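Local coordinates for lipolytic protein G-D-S-L family (Chitinophaga pinensis, PDB 4Q7Q), which probably hydrolyses ester bonds as a serine lipase or acylhydrolase of the GDSL family of SGNH hydrolases, its natural substrate being unknown, at residues S14-R28 / Y225-P239. Sequence-based numbering, arbitrary orientation.
Sequences SITYLNDHLDETGNR and YPPAAVNLTYDGLHP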
# COMPACT_ATOMS: atom_id res chain seq x y z
N SER A 14 -2.95 4.42 -3.62
CA SER A 14 -4.34 4.50 -3.18
C SER A 14 -4.49 4.24 -1.68
O SER A 14 -5.36 4.81 -1.05
CB SER A 14 -5.23 3.52 -3.95
OG SER A 14 -4.68 2.23 -3.91
N ILE A 15 -3.67 3.37 -1.13
CA ILE A 15 -3.78 3.06 0.29
C ILE A 15 -3.60 4.32 1.15
O ILE A 15 -4.23 4.46 2.21
CB ILE A 15 -2.83 1.91 0.67
CG1 ILE A 15 -3.29 0.64 -0.05
CG2 ILE A 15 -2.77 1.69 2.17
CD1 ILE A 15 -2.33 -0.52 0.02
N THR A 16 -2.80 5.26 0.66
CA THR A 16 -2.58 6.55 1.31
C THR A 16 -3.63 7.56 0.87
O THR A 16 -4.24 8.23 1.70
CB THR A 16 -1.17 7.07 0.97
OG1 THR A 16 -0.22 6.13 1.47
CG2 THR A 16 -0.92 8.44 1.59
N TYR A 17 -3.83 7.66 -0.43
CA TYR A 17 -4.84 8.54 -1.02
C TYR A 17 -6.21 8.44 -0.34
O TYR A 17 -6.84 9.46 -0.03
CB TYR A 17 -4.97 8.21 -2.50
CG TYR A 17 -6.12 8.89 -3.22
CD1 TYR A 17 -5.97 10.15 -3.78
CD2 TYR A 17 -7.36 8.25 -3.35
CE1 TYR A 17 -7.02 10.77 -4.45
CE2 TYR A 17 -8.40 8.85 -4.01
CZ TYR A 17 -8.23 10.11 -4.56
OH TYR A 17 -9.28 10.72 -5.22
N LEU A 18 -6.66 7.21 -0.11
CA LEU A 18 -8.02 6.96 0.35
C LEU A 18 -8.30 7.48 1.76
O LEU A 18 -9.46 7.55 2.15
CB LEU A 18 -8.33 5.46 0.28
CG LEU A 18 -8.50 4.92 -1.15
CD1 LEU A 18 -8.48 3.38 -1.18
CD2 LEU A 18 -9.77 5.49 -1.80
N ASN A 19 -7.26 7.82 2.51
CA ASN A 19 -7.43 8.39 3.84
C ASN A 19 -8.39 9.58 3.82
O ASN A 19 -9.15 9.80 4.77
CB ASN A 19 -6.09 8.83 4.43
CG ASN A 19 -6.21 9.34 5.85
OD1 ASN A 19 -6.22 8.56 6.80
ND2 ASN A 19 -6.32 10.65 6.01
N ASP A 20 -8.35 10.34 2.73
CA ASP A 20 -9.13 11.57 2.64
C ASP A 20 -10.22 11.51 1.59
O ASP A 20 -10.81 12.54 1.23
CB ASP A 20 -8.20 12.76 2.45
CG ASP A 20 -7.31 12.97 3.65
OD1 ASP A 20 -6.25 12.31 3.72
OD2 ASP A 20 -7.68 13.76 4.54
N HIS A 21 -10.50 10.31 1.10
CA HIS A 21 -11.53 10.10 0.09
C HIS A 21 -12.29 8.83 0.41
O HIS A 21 -12.30 7.89 -0.38
CB HIS A 21 -10.90 10.04 -1.30
CG HIS A 21 -10.17 11.29 -1.67
ND1 HIS A 21 -10.83 12.46 -2.00
CD2 HIS A 21 -8.85 11.57 -1.70
CE1 HIS A 21 -9.93 13.40 -2.25
NE2 HIS A 21 -8.73 12.89 -2.07
N LEU A 22 -12.92 8.82 1.58
CA LEU A 22 -13.58 7.62 2.06
C LEU A 22 -14.79 7.23 1.21
O LEU A 22 -15.19 6.07 1.19
CB LEU A 22 -13.96 7.76 3.53
CG LEU A 22 -12.75 8.05 4.43
CD1 LEU A 22 -13.18 8.37 5.84
CD2 LEU A 22 -11.78 6.87 4.42
N ASP A 23 -15.36 8.19 0.48
CA ASP A 23 -16.44 7.89 -0.46
C ASP A 23 -15.98 6.88 -1.51
O ASP A 23 -16.77 6.07 -1.98
CB ASP A 23 -16.94 9.17 -1.14
CG ASP A 23 -15.85 9.92 -1.87
OD1 ASP A 23 -14.77 10.13 -1.28
OD2 ASP A 23 -16.06 10.29 -3.04
N GLU A 24 -14.69 6.92 -1.86
CA GLU A 24 -14.16 6.00 -2.87
C GLU A 24 -13.96 4.58 -2.34
O GLU A 24 -13.70 3.66 -3.12
CB GLU A 24 -12.87 6.55 -3.49
CG GLU A 24 -13.14 7.76 -4.38
CD GLU A 24 -11.88 8.39 -4.94
OE1 GLU A 24 -11.12 7.71 -5.66
OE2 GLU A 24 -11.66 9.59 -4.66
N THR A 25 -14.09 4.40 -1.02
CA THR A 25 -14.13 3.05 -0.45
C THR A 25 -15.57 2.53 -0.41
O THR A 25 -15.82 1.46 0.14
CB THR A 25 -13.55 2.99 0.99
OG1 THR A 25 -14.46 3.61 1.91
CG2 THR A 25 -12.19 3.67 1.06
N GLY A 26 -16.51 3.28 -0.97
CA GLY A 26 -17.92 2.94 -0.84
C GLY A 26 -18.38 3.15 0.59
O GLY A 26 -19.34 2.52 1.05
N ASN A 27 -17.67 4.03 1.30
CA ASN A 27 -17.89 4.28 2.72
C ASN A 27 -17.75 3.03 3.60
O ASN A 27 -18.33 2.96 4.68
CB ASN A 27 -19.23 4.98 2.95
CG ASN A 27 -19.32 6.29 2.20
OD1 ASN A 27 -18.55 7.22 2.47
ND2 ASN A 27 -20.24 6.37 1.26
N ARG A 28 -16.98 2.06 3.12
CA ARG A 28 -16.66 0.87 3.91
C ARG A 28 -15.65 1.20 5.00
O ARG A 28 -15.52 0.47 5.98
CB ARG A 28 -16.09 -0.24 3.02
CG ARG A 28 -17.04 -0.75 1.95
CD ARG A 28 -17.40 -2.21 2.15
NE ARG A 28 -18.41 -2.63 1.19
CZ ARG A 28 -18.28 -3.65 0.35
NH1 ARG A 28 -17.18 -4.40 0.36
NH2 ARG A 28 -19.27 -3.95 -0.48
N TYR A 225 -17.52 -8.93 -3.07
CA TYR A 225 -17.17 -8.58 -1.69
C TYR A 225 -18.22 -7.71 -1.01
O TYR A 225 -18.01 -6.52 -0.81
CB TYR A 225 -15.81 -7.88 -1.65
CG TYR A 225 -14.63 -8.74 -2.04
CD1 TYR A 225 -14.49 -10.03 -1.55
CD2 TYR A 225 -13.64 -8.25 -2.89
CE1 TYR A 225 -13.40 -10.82 -1.90
CE2 TYR A 225 -12.54 -9.02 -3.25
CZ TYR A 225 -12.43 -10.31 -2.75
OH TYR A 225 -11.34 -11.08 -3.10
N PRO A 226 -19.37 -8.31 -0.63
CA PRO A 226 -20.38 -7.56 0.12
C PRO A 226 -19.82 -7.15 1.49
O PRO A 226 -18.74 -7.62 1.84
CB PRO A 226 -21.53 -8.57 0.26
CG PRO A 226 -20.87 -9.90 0.16
CD PRO A 226 -19.76 -9.72 -0.82
N PRO A 227 -20.52 -6.27 2.22
CA PRO A 227 -20.03 -5.80 3.53
C PRO A 227 -19.55 -6.91 4.47
O PRO A 227 -18.54 -6.72 5.15
CB PRO A 227 -21.25 -5.09 4.11
CG PRO A 227 -21.94 -4.55 2.92
CD PRO A 227 -21.76 -5.58 1.83
N ALA A 228 -20.25 -8.04 4.50
CA ALA A 228 -19.91 -9.15 5.38
C ALA A 228 -18.53 -9.75 5.08
O ALA A 228 -17.99 -10.49 5.89
CB ALA A 228 -20.98 -10.22 5.32
N ALA A 229 -17.98 -9.43 3.91
CA ALA A 229 -16.70 -10.00 3.50
C ALA A 229 -15.50 -9.22 4.03
O ALA A 229 -14.37 -9.69 3.95
CB ALA A 229 -16.63 -10.11 1.97
N VAL A 230 -15.74 -8.03 4.58
CA VAL A 230 -14.66 -7.16 5.03
C VAL A 230 -13.86 -7.81 6.16
O VAL A 230 -14.43 -8.33 7.11
CB VAL A 230 -15.19 -5.79 5.49
CG1 VAL A 230 -14.07 -4.93 6.06
CG2 VAL A 230 -15.86 -5.07 4.32
N ASN A 231 -12.54 -7.81 6.05
CA ASN A 231 -11.71 -8.20 7.18
C ASN A 231 -10.56 -7.20 7.33
O ASN A 231 -10.77 -6.12 7.88
CB ASN A 231 -11.21 -9.64 7.04
CG ASN A 231 -10.66 -10.20 8.34
OD1 ASN A 231 -10.30 -9.45 9.24
ND2 ASN A 231 -10.59 -11.52 8.44
N LEU A 232 -9.36 -7.53 6.86
CA LEU A 232 -8.28 -6.55 6.86
C LEU A 232 -8.40 -5.56 5.71
O LEU A 232 -7.81 -4.48 5.76
CB LEU A 232 -6.91 -7.23 6.79
CG LEU A 232 -6.47 -8.02 8.02
CD1 LEU A 232 -5.13 -8.67 7.72
CD2 LEU A 232 -6.38 -7.09 9.22
N THR A 233 -9.11 -5.97 4.66
CA THR A 233 -9.41 -5.13 3.50
C THR A 233 -10.90 -5.17 3.22
O THR A 233 -11.62 -6.04 3.73
CB THR A 233 -8.70 -5.61 2.21
OG1 THR A 233 -9.27 -6.86 1.77
CG2 THR A 233 -7.19 -5.75 2.43
N TYR A 234 -11.38 -4.23 2.41
CA TYR A 234 -12.79 -4.23 2.02
C TYR A 234 -12.98 -4.72 0.58
O TYR A 234 -14.11 -4.93 0.14
CB TYR A 234 -13.44 -2.84 2.23
CG TYR A 234 -12.84 -1.74 1.38
CD1 TYR A 234 -13.25 -1.55 0.05
CD2 TYR A 234 -11.86 -0.90 1.88
CE1 TYR A 234 -12.69 -0.56 -0.74
CE2 TYR A 234 -11.30 0.10 1.09
CZ TYR A 234 -11.72 0.26 -0.22
OH TYR A 234 -11.16 1.24 -1.01
N ASP A 235 -11.88 -4.93 -0.13
CA ASP A 235 -11.94 -5.32 -1.54
C ASP A 235 -10.79 -6.23 -1.97
O ASP A 235 -10.53 -6.40 -3.16
CB ASP A 235 -11.96 -4.07 -2.44
CG ASP A 235 -10.70 -3.24 -2.32
OD1 ASP A 235 -9.75 -3.68 -1.62
OD2 ASP A 235 -10.64 -2.15 -2.93
N GLY A 236 -10.08 -6.80 -0.99
CA GLY A 236 -8.95 -7.66 -1.29
C GLY A 236 -7.62 -6.96 -1.15
O GLY A 236 -6.59 -7.60 -0.89
N LEU A 237 -7.63 -5.64 -1.30
CA LEU A 237 -6.39 -4.86 -1.44
C LEU A 237 -6.31 -3.68 -0.47
O LEU A 237 -5.32 -3.51 0.23
CB LEU A 237 -6.26 -4.37 -2.88
CG LEU A 237 -5.19 -3.33 -3.24
CD1 LEU A 237 -3.78 -3.81 -2.95
CD2 LEU A 237 -5.33 -2.92 -4.70
N HIS A 238 -7.37 -2.87 -0.44
CA HIS A 238 -7.34 -1.64 0.34
C HIS A 238 -7.81 -1.88 1.75
O HIS A 238 -8.87 -2.47 1.95
CB HIS A 238 -8.20 -0.58 -0.34
CG HIS A 238 -7.74 -0.23 -1.72
ND1 HIS A 238 -8.37 -0.69 -2.85
CD2 HIS A 238 -6.68 0.49 -2.14
CE1 HIS A 238 -7.72 -0.24 -3.92
NE2 HIS A 238 -6.69 0.48 -3.51
N PRO A 239 -7.03 -1.43 2.73
CA PRO A 239 -7.33 -1.68 4.14
C PRO A 239 -8.73 -1.24 4.58
O PRO A 239 -9.28 -0.21 4.15
CB PRO A 239 -6.28 -0.84 4.87
CG PRO A 239 -5.12 -0.85 3.95
CD PRO A 239 -5.70 -0.82 2.56
O HOH W 1 -11.81 1.63 -3.54
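Ser14 and His238 meet in a Ser-His-Asp arrangement consistent with the catalytic triad of an SGNH hydrolase, where the short helix 14-17 faces the long loop before helix 241-257. Ser14 OG shares a 2.7 Å hydrogen bond with His238 NE2, in the plane of the imidazole. At the other edge ND1 donates to Asp235 OD2 at 2.7 Å, almost straight (176°) and on the syn lone pair, while OD1 takes the backbone N-H groups of Leu237 and His238, which fixes the carboxylate. Leu18 CD1 sits over one face of the imidazole, 3.5 Å from His238 CD2, and also touches Tyr234 OH. Thr25 O lies over one face of the Tyr234 ring, and Thr25 CG2 is 3.4 Å from Tyr234 OH; a water links this hydroxyl to Glu24 O. Farther out, the bend of Arg28 at chi2 (-116°) carries its chain past Tyr234 CB and Val230 CG2 and brings NH1 to Tyr225 O, a 2.6 Å hydrogen bond. Cutting Arg28 back to an alanine is likely to leave that carbonyl without its guanidinium mate and Val230 CG2 without its packing partner. Ile15 packs on Pro239, which also touches helix 241-257, whereas Asp235 and Leu237 lean on Phe135 of strand 135-136.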